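Side-chain contacts in diaminopimelate decarboxylase (Methanocaldococcus jannaschii, PDB 1TWI), which catalyses the pyridoxal-phosphate-dependent decarboxylation of meso-diaminopimelate to L-lysine, the last step of lysine biosynthesis by the diaminopimelate pathway: residues A[355-359]-A[360-364]; A[372-375]-A[376-379]; A[310-313]-A[314-317]; A[18-21]-A[22-25]. All coordinates share one frame; numbering follows the deposited sequence.

Interaction 1 of 4, residues A[355-359]-A[360-364]; sequences GGLCE and SSDVF. With PLP (pyridoxal-5'-phosphate), chain F.
Asp362 N donates to Glu359 O at 2.9 Å (N-H...O 160°), closing a type I beta turn that runs from Glu359 to Asp362. The donor stands well above the carbonyl plane of Glu359. Water 1 bridges side chain and turn: it donates to Glu359 OE1 at 2.7 Å and accepts from Ser361 N at 3.1 Å. The bend of Glu359 about CB-CG (chi2 34°) brings OE1 to this water, while CG itself lies 3.4 Å from Ser361 OG; the other oxygen, OE2, is held by the hydroxyl of Tyr395. The carboxylate of Asp362 turns back inside the loop, with CG anti to the backbone N (chi1 171°). One oxygen, OD1, takes the amide of Met324, while OD2 faces Leu357 N and Lys179 of the second subunit, though the exact place of OD2 is doubtful. The side chains of Leu357 and Asp362 cross at about a right angle. A weak bond of 3.3 Å from Gly355 N to Asp362 O joins the loop ends. At the far side Cys358 SG lies 3.4 Å from PLP O4A, and this cofactor is bound by the second subunit. Cys358 and Glu359 also line the pocket of the bound lysine. Such a loop, handing a cysteine, the predicted proton donor, to the neighbour's pyridoxal phosphate, is characteristic of the shared dimer-interface active site of the class-II Orn/Lys/Arg decarboxylases.

Interaction 2 of 4, residues A[372-375]-A[376-379]; sequences KVEV and GDVL
Asp377, Gly376 and Val375 carry most of this type II beta turn, which runs from Glu374 to Asp377 and leads into strand 378-382. The turn is closed by Asp377 N, which donates to Glu374 O at 3.0 Å. Gly376 sits at its third position with a positive phi of 101°, where a beta carbon would jam against the carbonyl oxygen of Val375. Val375 points away from the turn, though its CG1 is 3.3 Å from Gly376 N. Asp377 reaches back across the opening: its CG is anti to the carbonyl carbon (chi1 -81°), which sets the carboxylate beside the start of the turn. There OD2 accepts from Glu374 N at 2.8 Å, the N-H coming from above the carboxylate plane. The second oxygen, OD1, takes a hydrogen from water 2 at 3.0 Å, and the same water donates to Val375 O, so Asp377 grips the entry of the turn directly and reaches its middle through water. Val373 CG2 packs on Leu379 CD2 at 4.2 Å, facing Val306 and Val318 of the sheet. Asp377 OD2 is also bound by Lys345 NZ and Asn341 ND2, and Lys345 NZ forms a salt bridge with Glu374 OE1 and a hydrogen bond to Lys372 O as well. The shared lysine probably offsets the mutual repulsion of the two acids and keeps Asp377 ionised.

Interaction 3 of 4, residues A[310-313]-A[314-317]; sequences KETP and VTKW
Thr312 and Trp317 pack against each other near the tip of a beta hairpin made by strands 300-311 and 316-320. Here the antiparallel pairing is regular: Lys310 N donates to Trp317 O at 2.8 Å and Trp317 N returns to Lys310 O at 2.9 Å, so Lys310 and Trp317 form a hydrogen-bonded pair. The tight part lies on their face and in the turn. Thr315 O is gripped twice by one residue, by Thr312 N and by Thr312 OG1, each at 2.9 Å; the hydroxyl lies in the carbonyl plane on a lone pair, whereas the amide is tilted from it. The first torsion of Thr312 (chi1 74°) tucks OG1 between backbone N and carbonyl carbon, and sends CG2 to the edge of the indole, 3.8 Å from Trp317 CD1. Thr315 OG1 covers part of one indole face, toward the rim. Lys310 instead leads away, its amine bound by Asp134 and by the carbonyls of Lys179 and Gly181 of the second subunit. The other face is looser. Glu311 and Lys316, a non-hydrogen-bonded pair, run side by side with extended chains, yet Glu311 OE1 and Lys316 NZ form only a long salt bridge of 3.7 Å; Lys316 has a further partner in Glu349. On the tight face a water joins the threonine to the indole: water 3 donates to Thr312 OG1 at 2.8 Å and, lying in the indole plane at its edge, accepts from Trp317 NE1 at 3.0 Å.

Interaction 4 of 4, residues A[18-21]-A[22-25]; sequences GYDA and IELA
Asp20 and Glu23 meet at the start of helix 21-28, where hydrogen bonds do most of the work. Asp20 OD1 accepts from Glu23 N at 2.9 Å with an N-H...O angle of 159°; the amide approaches on the anti side of the carboxylate, some way out of its plane. Having CG anti to the backbone N (chi1 -175°) swings the carboxylate of Asp20 over the first turn and places OD1 within reach of this amide. The backbone takes over behind it, Leu24 N donating to Asp20 O at 3.0 Å and Ala25 N to Ala21 O at 2.9 Å, the opening i to i+4 bonds of the helix. Asp20 is thus the N-cap, the residue right before the helix whose side chain satisfies an amide that has no carbonyl before it in the spiral. Its negative charge would also suit the positive end of the helix dipole. Charge gives a second kind of contact. The carboxylates of Asp20 and Glu23 stack with planes 19° apart, although the side chains themselves cross at about a right angle, and Asp20 OD2 comes within 4.2 Å of Glu23 OE2. Arg13 of the preceding strand 13-16 forms a salt bridge with Asp20 OD2, which would ease the crowding of like charges. Apolar packing is sparse: Tyr19 CB touches Leu24 CD1 at 4.4 Å, and both side chains lie against Val411 and Thr406 of the neighbouring strands. The phenol end of Tyr19 leads away from the helix, and its OH is hydrogen-bonded to Ser407 O.

How the interactions relate
Interactions 1, 2 and 3 all reach the same mixed sheet, and interaction 4 touches this group through interaction 2, where Ala25 CB and Val378 CG2 are 3.8 Å apart; its nearest atoms stay about 14 Å from interaction 1. The hairpin of interaction 3 touches interaction 1 where Val363 CG2 meets Trp317 CZ3 at 3.9 Å, their centres about 15 Å apart, and both contacts reach the second subunit. Interactions 2 and 3 approach where Lys372 NZ lies 3.9 Å from Lys316 NZ, like charges; Glu349, salt-bridged to Lys316 and touched by Lys372, probably offsets them. Only interaction 1 touches the cofactor; in interaction 3, the side chain of Lys310 stays about 12 Å from a pyridoxal phosphate.

Interaction 1 of 4, residues A[355-359]-A[360-364]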
ATOM      1  N   GLY A 355      12.667  -0.193   8.225  1.00 14.05           N
ATOM      2  CA  GLY A 355      13.121  -0.122   6.850  1.00 16.11           C
ATOM      3  C   GLY A 355      13.616   1.316   6.662  1.00 16.59           C
ATOM      4  O   GLY A 355      13.647   2.092   7.620  1.00 16.19           O
ATOM      5  N   GLY A 356      14.001   1.687   5.443  1.00 16.13           N
ATOM      6  CA  GLY A 356      14.497   3.040   5.231  1.00 17.77           C
ATOM      7  C   GLY A 356      13.539   4.084   4.629  1.00 17.45           C
ATOM      8  O   GLY A 356      13.994   5.146   4.164  1.00 17.95           O
ATOM      9  N   LEU A 357      12.234   3.822   4.642  1.00 16.75           N
ATOM     10  CA  LEU A 357      11.321   4.791   4.045  1.00 19.14           C
ATOM     11  C   LEU A 357      11.015   5.909   5.039  1.00 21.93           C
ATOM     12  O   LEU A 357      11.113   5.704   6.272  1.00 20.05           O
ATOM     13  CB  LEU A 357      10.010   4.105   3.573  1.00 15.80           C
ATOM     14  CG  LEU A 357      10.168   3.252   2.280  1.00 16.13           C
ATOM     15  CD1 LEU A 357      10.765   1.841   2.622  1.00 12.70           C
ATOM     16  CD2 LEU A 357       8.744   3.048   1.631  1.00 13.01           C
ATOM     17  N   CYS A 358      10.604   7.069   4.494  1.00 25.03           N
ATOM     18  CA  CYS A 358      10.265   8.292   5.266  1.00 28.85           C
ATOM     19  C   CYS A 358       9.106   8.178   6.218  1.00 30.04           C
ATOM     20  O   CYS A 358       8.873   9.099   6.997  1.00 33.29           O
ATOM     21  CB  CYS A 358       9.827   9.420   4.349  1.00 30.49           C
ATOM     22  SG  CYS A 358       8.270   8.988   3.417  1.00 36.36           S
ATOM     23  N   GLU A 359       8.362   7.098   6.117  1.00 28.95           N
ATOM     24  CA  GLU A 359       7.151   6.863   6.884  1.00 28.91           C
ATOM     25  C   GLU A 359       7.471   6.392   8.307  1.00 26.19           C
ATOM     26  O   GLU A 359       8.224   5.439   8.503  1.00 24.10           O
ATOM     27  CB  GLU A 359       6.315   5.794   6.134  1.00 30.53           C
ATOM     28  CG  GLU A 359       4.839   6.034   5.946  1.00 33.79           C
ATOM     29  CD  GLU A 359       4.526   7.465   5.767  1.00 34.10           C
ATOM     30  OE1 GLU A 359       4.221   8.094   6.785  1.00 37.77           O
ATOM     31  OE2 GLU A 359       4.605   7.980   4.637  1.00 35.38           O
ATOM     32  N   SER A 360       6.880   7.070   9.291  1.00 24.98           N
ATOM     33  CA  SER A 360       7.122   6.735  10.666  1.00 25.45           C
ATOM     34  C   SER A 360       6.681   5.322  10.955  1.00 24.89           C
ATOM     35  O   SER A 360       7.288   4.621  11.764  1.00 27.40           O
ATOM     36  CB  SER A 360       6.386   7.695  11.585  1.00 27.80           C
ATOM     37  OG  SER A 360       7.231   7.941  12.682  1.00 33.13           O
ATOM     38  N   SER A 361       5.654   4.891  10.241  1.00 23.12           N
ATOM     39  CA  SER A 361       5.100   3.574  10.386  1.00 23.22           C
ATOM     40  C   SER A 361       5.929   2.493   9.666  1.00 21.65           C
ATOM     41  O   SER A 361       5.528   1.341   9.719  1.00 19.83           O
ATOM     42  CB  SER A 361       3.724   3.563   9.787  1.00 24.50           C
ATOM     43  OG  SER A 361       3.865   3.832   8.392  1.00 31.27           O
ATOM     44  N   ASP A 362       7.010   2.872   8.952  1.00 18.29           N
ATOM     45  CA  ASP A 362       7.853   1.876   8.281  1.00 16.36           C
ATOM     46  C   ASP A 362       8.810   1.249   9.339  1.00 16.28           C
ATOM     47  O   ASP A 362      10.019   1.499   9.370  1.00 17.48           O
ATOM     48  CB  ASP A 362       8.652   2.504   7.100  1.00 15.37           C
ATOM     49  CG  ASP A 362       9.706   1.538   6.532  1.00 13.78           C
ATOM     50  OD1 ASP A 362       9.392   0.341   6.334  1.00 15.81           O
ATOM     51  OD2 ASP A 362      10.845   1.959   6.300  1.00 13.68           O
ATOM     52  N   VAL A 363       8.225   0.404  10.175  1.00 14.80           N
ATOM     53  CA  VAL A 363       8.906  -0.281  11.258  1.00 14.90           C
ATOM     54  C   VAL A 363       8.347  -1.714  11.213  1.00 15.21           C
ATOM     55  O   VAL A 363       7.116  -1.913  11.232  1.00 16.99           O
ATOM     56  CB  VAL A 363       8.526   0.395  12.619  1.00 14.79           C
ATOM     57  CG1 VAL A 363       9.017  -0.451  13.812  1.00 15.84           C
ATOM     58  CG2 VAL A 363       9.136   1.825  12.682  1.00 15.03           C
ATOM     59  N   PHE A 364       9.218  -2.704  11.152  1.00 13.05           N
ATOM     60  CA  PHE A 364       8.745  -4.095  11.102  1.00 15.10           C
ATOM     61  C   PHE A 364       8.458  -4.701  12.487  1.00 15.83           C
ATOM     62  O   PHE A 364       7.698  -5.654  12.597  1.00 17.33           O
ATOM     63  CB  PHE A 364       9.785  -4.981  10.385  1.00 12.47           C
ATOM     64  CG  PHE A 364       9.865  -4.723   8.900  1.00 17.64           C
ATOM     65  CD1 PHE A 364       8.855  -5.184   8.044  1.00 16.49           C
ATOM     66  CD2 PHE A 364      10.918  -3.977   8.365  1.00 17.28           C
ATOM     67  CE1 PHE A 364       8.903  -4.894   6.653  1.00 19.98           C
ATOM     68  CE2 PHE A 364      10.976  -3.682   6.996  1.00 18.20           C
ATOM     69  CZ  PHE A 364       9.964  -4.139   6.139  1.00 18.48           C
TER
HETATM   70  N1  PLP F1502      10.692  15.976   4.435  1.00 15.31           N
HETATM   71  C2  PLP F1502      10.862  14.772   5.043  1.00 16.22           C
HETATM   72  C2A PLP F1502      12.214  14.585   5.714  1.00 15.29           C
HETATM   73  C3  PLP F1502       9.788  13.896   5.030  1.00 16.75           C
HETATM   74  O3  PLP F1502       9.958  12.697   5.628  1.00 19.03           O
HETATM   75  C4  PLP F1502       8.599  14.173   4.386  1.00 17.81           C
HETATM   76  C4A PLP F1502       7.428  13.133   4.410  1.00 19.15           C
HETATM   77  O4A PLP F1502       7.670  12.006   4.925  1.00 30.74           O
HETATM   78  C5  PLP F1502       8.443  15.459   3.765  1.00 17.21           C
HETATM   79  C6  PLP F1502       9.530  16.282   3.803  1.00 15.18           C
HETATM   80  C5A PLP F1502       7.245  15.971   3.051  1.00 15.75           C
HETATM   81  O4P PLP F1502       6.080  16.095   3.880  1.00 19.43           O
HETATM   82  P   PLP F1502       4.751  16.768   3.318  1.00 20.84           P
HETATM   83  O1P PLP F1502       3.780  16.644   4.474  1.00 17.71           O
HETATM   84  O2P PLP F1502       4.366  15.947   2.103  1.00 17.72           O
HETATM   85  O3P PLP F1502       5.039  18.174   2.998  1.00 19.47           O
HETATM   86  O   HOH W   1       3.732   7.091   9.290  1.00 30.11           O

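Interaction 2 of 4, residues A[372-375]-A[376-379]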
ATOM      1  N   LYS A 372      22.338 -10.907  18.790  1.00 17.36           N
ATOM      2  CA  LYS A 372      23.094  -9.672  18.598  1.00 18.90           C
ATOM      3  C   LYS A 372      23.227  -9.283  17.122  1.00 17.23           C
ATOM      4  O   LYS A 372      23.837 -10.001  16.342  1.00 14.37           O
ATOM      5  CB  LYS A 372      24.480  -9.832  19.221  1.00 19.66           C
ATOM      6  CG  LYS A 372      25.316  -8.565  19.230  1.00 25.89           C
ATOM      7  CD  LYS A 372      24.936  -7.664  20.357  1.00 28.90           C
ATOM      8  CE  LYS A 372      25.940  -6.520  20.558  1.00 31.05           C
ATOM      9  NZ  LYS A 372      26.037  -5.637  19.336  1.00 32.79           N
ATOM     10  N   VAL A 373      22.682  -8.120  16.784  1.00 17.57           N
ATOM     11  CA  VAL A 373      22.708  -7.648  15.399  1.00 17.72           C
ATOM     12  C   VAL A 373      23.951  -6.827  15.027  1.00 18.07           C
ATOM     13  O   VAL A 373      24.347  -5.922  15.757  1.00 18.84           O
ATOM     14  CB  VAL A 373      21.407  -6.835  15.082  1.00 18.36           C
ATOM     15  CG1 VAL A 373      21.432  -6.370  13.614  1.00 17.92           C
ATOM     16  CG2 VAL A 373      20.159  -7.699  15.330  1.00 13.79           C
ATOM     17  N   GLU A 374      24.606  -7.211  13.927  1.00 17.59           N
ATOM     18  CA  GLU A 374      25.762  -6.482  13.405  1.00 19.18           C
ATOM     19  C   GLU A 374      25.450  -6.031  11.971  1.00 18.56           C
ATOM     20  O   GLU A 374      24.638  -6.640  11.296  1.00 16.89           O
ATOM     21  CB  GLU A 374      27.002  -7.384  13.446  1.00 22.04           C
ATOM     22  CG  GLU A 374      27.253  -7.847  14.917  1.00 28.24           C
ATOM     23  CD  GLU A 374      28.263  -8.968  15.053  1.00 32.72           C
ATOM     24  OE1 GLU A 374      28.059  -9.934  15.884  1.00 34.83           O
ATOM     25  OE2 GLU A 374      29.287  -8.861  14.338  1.00 36.09           O
ATOM     26  N   VAL A 375      26.060  -4.941  11.532  1.00 19.10           N
ATOM     27  CA  VAL A 375      25.850  -4.476  10.147  1.00 17.30           C
ATOM     28  C   VAL A 375      26.278  -5.620   9.287  1.00 16.38           C
ATOM     29  O   VAL A 375      27.333  -6.242   9.546  1.00 16.25           O
ATOM     30  CB  VAL A 375      26.740  -3.228   9.843  1.00 20.37           C
ATOM     31  CG1 VAL A 375      26.811  -2.947   8.301  1.00 20.83           C
ATOM     32  CG2 VAL A 375      26.177  -2.022  10.596  1.00 18.77           C
ATOM     33  N   GLY A 376      25.482  -5.941   8.264  1.00 14.58           N
ATOM     34  CA  GLY A 376      25.857  -7.034   7.376  1.00 13.58           C
ATOM     35  C   GLY A 376      25.091  -8.307   7.697  1.00 13.49           C
ATOM     36  O   GLY A 376      25.034  -9.251   6.895  1.00 11.51           O
ATOM     37  N   ASP A 377      24.504  -8.370   8.894  1.00 13.16           N
ATOM     38  CA  ASP A 377      23.716  -9.555   9.218  1.00 13.48           C
ATOM     39  C   ASP A 377      22.455  -9.466   8.350  1.00 12.67           C
ATOM     40  O   ASP A 377      22.106  -8.401   7.847  1.00 11.31           O
ATOM     41  CB  ASP A 377      23.282  -9.524  10.699  1.00 14.80           C
ATOM     42  CG  ASP A 377      24.388  -9.991  11.646  1.00 15.98           C
ATOM     43  OD1 ASP A 377      25.393 -10.547  11.133  1.00 18.11           O
ATOM     44  OD2 ASP A 377      24.220  -9.826  12.889  1.00 16.90           O
ATOM     45  N   VAL A 378      21.794 -10.600   8.208  1.00 11.56           N
ATOM     46  CA  VAL A 378      20.561 -10.712   7.428  1.00 12.42           C
ATOM     47  C   VAL A 378      19.461 -11.090   8.427  1.00 13.15           C
ATOM     48  O   VAL A 378      19.644 -12.052   9.198  1.00 11.34           O
ATOM     49  CB  VAL A 378      20.706 -11.833   6.389  1.00 13.21           C
ATOM     50  CG1 VAL A 378      19.359 -12.020   5.603  1.00 13.88           C
ATOM     51  CG2 VAL A 378      21.890 -11.475   5.372  1.00  9.90           C
ATOM     52  N   LEU A 379      18.366 -10.325   8.456  1.00 12.11           N
ATOM     53  CA  LEU A 379      17.274 -10.667   9.335  1.00 12.44           C
ATOM     54  C   LEU A 379      16.199 -11.345   8.468  1.00 14.00           C
ATOM     55  O   LEU A 379      16.076 -11.016   7.277  1.00 14.16           O
ATOM     56  CB  LEU A 379      16.640  -9.421   9.977  1.00 12.84           C
ATOM     57  CG  LEU A 379      17.543  -8.447  10.730  1.00 13.20           C
ATOM     58  CD1 LEU A 379      16.645  -7.434  11.436  1.00 13.32           C
ATOM     59  CD2 LEU A 379      18.380  -9.223  11.802  1.00 13.40           C
TER
HETATM   60  O   HOH W   2      27.634  -9.238   9.710  1.00 28.03           O

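Interaction 3 of 4, residues A[310-313]-A[314-317]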
ATOM      1  N   LYS A 310      21.631   1.930  15.232  1.00 18.33           N
ATOM      2  CA  LYS A 310      21.535   3.272  15.807  1.00 19.26           C
ATOM      3  C   LYS A 310      21.017   3.317  17.248  1.00 19.85           C
ATOM      4  O   LYS A 310      19.843   3.091  17.487  1.00 19.12           O
ATOM      5  CB  LYS A 310      20.589   4.096  14.924  1.00 20.33           C
ATOM      6  CG  LYS A 310      20.174   5.450  15.426  1.00 22.16           C
ATOM      7  CD  LYS A 310      19.308   6.153  14.318  1.00 19.48           C
ATOM      8  CE  LYS A 310      18.921   7.583  14.646  1.00 20.18           C
ATOM      9  NZ  LYS A 310      17.802   8.130  13.757  1.00 18.88           N
ATOM     10  N   GLU A 311      21.873   3.639  18.200  1.00 21.79           N
ATOM     11  CA  GLU A 311      21.411   3.721  19.586  1.00 24.10           C
ATOM     12  C   GLU A 311      20.800   5.076  19.861  1.00 24.81           C
ATOM     13  O   GLU A 311      21.378   6.104  19.466  1.00 25.13           O
ATOM     14  CB  GLU A 311      22.575   3.505  20.533  1.00 25.74           C
ATOM     15  CG  GLU A 311      23.203   2.162  20.290  1.00 30.81           C
ATOM     16  CD  GLU A 311      24.371   1.915  21.180  1.00 35.05           C
ATOM     17  OE1 GLU A 311      24.904   0.776  21.146  1.00 39.18           O
ATOM     18  OE2 GLU A 311      24.759   2.858  21.914  1.00 36.65           O
ATOM     19  N   THR A 312      19.617   5.104  20.482  1.00 24.97           N
ATOM     20  CA  THR A 312      19.016   6.386  20.833  1.00 26.28           C
ATOM     21  C   THR A 312      18.710   6.306  22.330  1.00 28.72           C
ATOM     22  O   THR A 312      18.833   5.252  22.958  1.00 28.74           O
ATOM     23  CB  THR A 312      17.672   6.723  20.084  1.00 25.98           C
ATOM     24  OG1 THR A 312      16.612   5.924  20.630  1.00 26.57           O
ATOM     25  CG2 THR A 312      17.796   6.512  18.531  1.00 23.56           C
ATOM     26  N   PRO A 313      18.303   7.420  22.920  1.00 29.58           N
ATOM     27  CA  PRO A 313      18.001   7.387  24.350  1.00 30.89           C
ATOM     28  C   PRO A 313      16.926   6.361  24.696  1.00 31.69           C
ATOM     29  O   PRO A 313      17.037   5.712  25.723  1.00 33.44           O
ATOM     30  CB  PRO A 313      17.555   8.820  24.639  1.00 29.43           C
ATOM     31  CG  PRO A 313      18.378   9.625  23.670  1.00 28.77           C
ATOM     32  CD  PRO A 313      18.249   8.793  22.393  1.00 29.91           C
ATOM     33  N   VAL A 314      15.916   6.194  23.834  1.00 31.32           N
ATOM     34  CA  VAL A 314      14.825   5.260  24.119  1.00 31.70           C
ATOM     35  C   VAL A 314      14.897   3.874  23.446  1.00 31.00           C
ATOM     36  O   VAL A 314      14.285   2.918  23.931  1.00 31.43           O
ATOM     37  CB  VAL A 314      13.464   5.863  23.728  1.00 32.88           C
ATOM     38  CG1 VAL A 314      13.456   6.182  22.249  1.00 35.49           C
ATOM     39  CG2 VAL A 314      12.344   4.862  24.013  1.00 34.81           C
ATOM     40  N   THR A 315      15.573   3.752  22.310  1.00 28.24           N
ATOM     41  CA  THR A 315      15.626   2.445  21.694  1.00 26.91           C
ATOM     42  C   THR A 315      16.798   2.226  20.781  1.00 23.31           C
ATOM     43  O   THR A 315      17.410   3.174  20.271  1.00 22.16           O
ATOM     44  CB  THR A 315      14.265   2.074  20.950  1.00 29.60           C
ATOM     45  OG1 THR A 315      14.474   1.917  19.545  1.00 30.85           O
ATOM     46  CG2 THR A 315      13.212   3.117  21.179  1.00 29.07           C
ATOM     47  N   LYS A 316      17.186   0.963  20.661  1.00 21.24           N
ATOM     48  CA  LYS A 316      18.279   0.652  19.757  1.00 19.75           C
ATOM     49  C   LYS A 316      17.604   0.177  18.462  1.00 18.76           C
ATOM     50  O   LYS A 316      16.861  -0.811  18.430  1.00 16.44           O
ATOM     51  CB  LYS A 316      19.202  -0.428  20.322  1.00 20.77           C
ATOM     52  CG  LYS A 316      20.413  -0.688  19.436  1.00 21.82           C
ATOM     53  CD  LYS A 316      21.442  -1.515  20.233  1.00 26.17           C
ATOM     54  CE  LYS A 316      22.513  -2.065  19.309  1.00 26.49           C
ATOM     55  NZ  LYS A 316      23.741  -2.576  20.002  1.00 25.52           N
ATOM     56  N   TRP A 317      17.829   0.957  17.412  1.00 17.75           N
ATOM     57  CA  TRP A 317      17.241   0.677  16.109  1.00 17.24           C
ATOM     58  C   TRP A 317      18.220  -0.049  15.219  1.00 15.59           C
ATOM     59  O   TRP A 317      19.409   0.264  15.201  1.00 15.97           O
ATOM     60  CB  TRP A 317      16.876   1.964  15.396  1.00 16.05           C
ATOM     61  CG  TRP A 317      15.743   2.716  15.975  1.00 16.33           C
ATOM     62  CD1 TRP A 317      15.793   3.784  16.860  1.00 17.80           C
ATOM     63  CD2 TRP A 317      14.365   2.465  15.729  1.00 14.03           C
ATOM     64  NE1 TRP A 317      14.504   4.177  17.170  1.00 15.29           N
ATOM     65  CE2 TRP A 317      13.625   3.378  16.487  1.00 15.30           C
ATOM     66  CE3 TRP A 317      13.685   1.547  14.930  1.00 14.75           C
ATOM     67  CZ2 TRP A 317      12.232   3.391  16.468  1.00 15.93           C
ATOM     68  CZ3 TRP A 317      12.322   1.562  14.912  1.00 13.83           C
ATOM     69  CH2 TRP A 317      11.609   2.468  15.667  1.00 15.13           C
TER
HETATM   70  O   HOH W   3      14.157   6.249  19.279  1.00 29.08           O

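Interaction 4 of 4, residues A[18-21]-A[22-25]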
ATOM      1  N   GLY A  18      16.354 -26.509   3.658  1.00 13.93           N
ATOM      2  CA  GLY A  18      17.707 -27.008   3.492  1.00 17.41           C
ATOM      3  C   GLY A  18      18.684 -26.009   2.856  1.00 16.82           C
ATOM      4  O   GLY A  18      19.887 -26.326   2.763  1.00 15.11           O
ATOM      5  N   TYR A  19      18.202 -24.839   2.416  1.00 14.22           N
ATOM      6  CA  TYR A  19      19.114 -23.846   1.833  1.00 13.40           C
ATOM      7  C   TYR A  19      19.515 -22.780   2.868  1.00 15.21           C
ATOM      8  O   TYR A  19      18.682 -22.217   3.565  1.00 13.24           O
ATOM      9  CB  TYR A  19      18.450 -23.194   0.627  1.00 14.14           C
ATOM     10  CG  TYR A  19      18.103 -24.207  -0.441  1.00 13.33           C
ATOM     11  CD1 TYR A  19      19.078 -24.661  -1.353  1.00 16.71           C
ATOM     12  CD2 TYR A  19      16.810 -24.746  -0.544  1.00 13.27           C
ATOM     13  CE1 TYR A  19      18.757 -25.632  -2.349  1.00 15.94           C
ATOM     14  CE2 TYR A  19      16.507 -25.712  -1.520  1.00 13.04           C
ATOM     15  CZ  TYR A  19      17.494 -26.133  -2.412  1.00 15.12           C
ATOM     16  OH  TYR A  19      17.191 -27.042  -3.405  1.00 16.59           O
ATOM     17  N   ASP A  20      20.799 -22.510   2.969  1.00 15.42           N
ATOM     18  CA  ASP A  20      21.324 -21.502   3.915  1.00 18.71           C
ATOM     19  C   ASP A  20      20.721 -20.099   3.588  1.00 17.72           C
ATOM     20  O   ASP A  20      20.960 -19.565   2.510  1.00 18.28           O
ATOM     21  CB  ASP A  20      22.841 -21.506   3.730  1.00 19.75           C
ATOM     22  CG  ASP A  20      23.563 -20.635   4.696  1.00 21.46           C
ATOM     23  OD1 ASP A  20      23.344 -19.412   4.692  1.00 21.48           O
ATOM     24  OD2 ASP A  20      24.388 -21.193   5.445  1.00 24.67           O
ATOM     25  N   ALA A  21      19.981 -19.481   4.504  1.00 15.25           N
ATOM     26  CA  ALA A  21      19.330 -18.215   4.169  1.00 14.27           C
ATOM     27  C   ALA A  21      20.274 -17.077   3.878  1.00 14.81           C
ATOM     28  O   ALA A  21      19.994 -16.257   2.976  1.00 10.83           O
ATOM     29  CB  ALA A  21      18.379 -17.783   5.273  1.00 12.12           C
ATOM     30  N   ILE A  22      21.353 -17.007   4.657  1.00 13.73           N
ATOM     31  CA  ILE A  22      22.351 -15.952   4.438  1.00 15.63           C
ATOM     32  C   ILE A  22      22.965 -16.108   3.045  1.00 15.75           C
ATOM     33  O   ILE A  22      23.197 -15.112   2.350  1.00 15.49           O
ATOM     34  CB  ILE A  22      23.451 -15.996   5.529  1.00 15.00           C
ATOM     35  CG1 ILE A  22      22.836 -15.568   6.872  1.00 17.87           C
ATOM     36  CG2 ILE A  22      24.568 -14.962   5.202  1.00 15.15           C
ATOM     37  CD1 ILE A  22      23.734 -15.885   8.050  1.00 18.55           C
ATOM     38  N   GLU A  23      23.232 -17.346   2.637  1.00 17.16           N
ATOM     39  CA  GLU A  23      23.788 -17.581   1.288  1.00 17.55           C
ATOM     40  C   GLU A  23      22.769 -17.197   0.221  1.00 17.04           C
ATOM     41  O   GLU A  23      23.146 -16.751  -0.848  1.00 17.11           O
ATOM     42  CB  GLU A  23      24.228 -19.028   1.106  1.00 20.64           C
ATOM     43  CG  GLU A  23      25.470 -19.352   1.959  1.00 25.35           C
ATOM     44  CD  GLU A  23      26.024 -20.738   1.677  1.00 29.33           C
ATOM     45  OE1 GLU A  23      25.397 -21.511   0.893  1.00 32.69           O
ATOM     46  OE2 GLU A  23      27.090 -21.045   2.235  1.00 32.32           O
ATOM     47  N   LEU A  24      21.483 -17.362   0.510  1.00 15.62           N
ATOM     48  CA  LEU A  24      20.470 -16.953  -0.449  1.00 15.23           C
ATOM     49  C   LEU A  24      20.534 -15.425  -0.595  1.00 15.49           C
ATOM     50  O   LEU A  24      20.493 -14.881  -1.744  1.00 14.29           O
ATOM     51  CB  LEU A  24      19.075 -17.367   0.005  1.00 14.25           C
ATOM     52  CG  LEU A  24      18.677 -18.848  -0.059  1.00 12.76           C
ATOM     53  CD1 LEU A  24      17.268 -19.005   0.505  1.00 11.35           C
ATOM     54  CD2 LEU A  24      18.715 -19.357  -1.460  1.00 15.03           C
ATOM     55  N   ALA A  25      20.657 -14.739   0.544  1.00 13.31           N
ATOM     56  CA  ALA A  25      20.744 -13.273   0.534  1.00 15.86           C
ATOM     57  C   ALA A  25      21.987 -12.826  -0.248  1.00 16.92           C
ATOM     58  O   ALA A  25      21.952 -11.820  -0.992  1.00 16.16           O
ATOM     59  CB  ALA A  25      20.815 -12.744   1.924  1.00 12.97           C
TER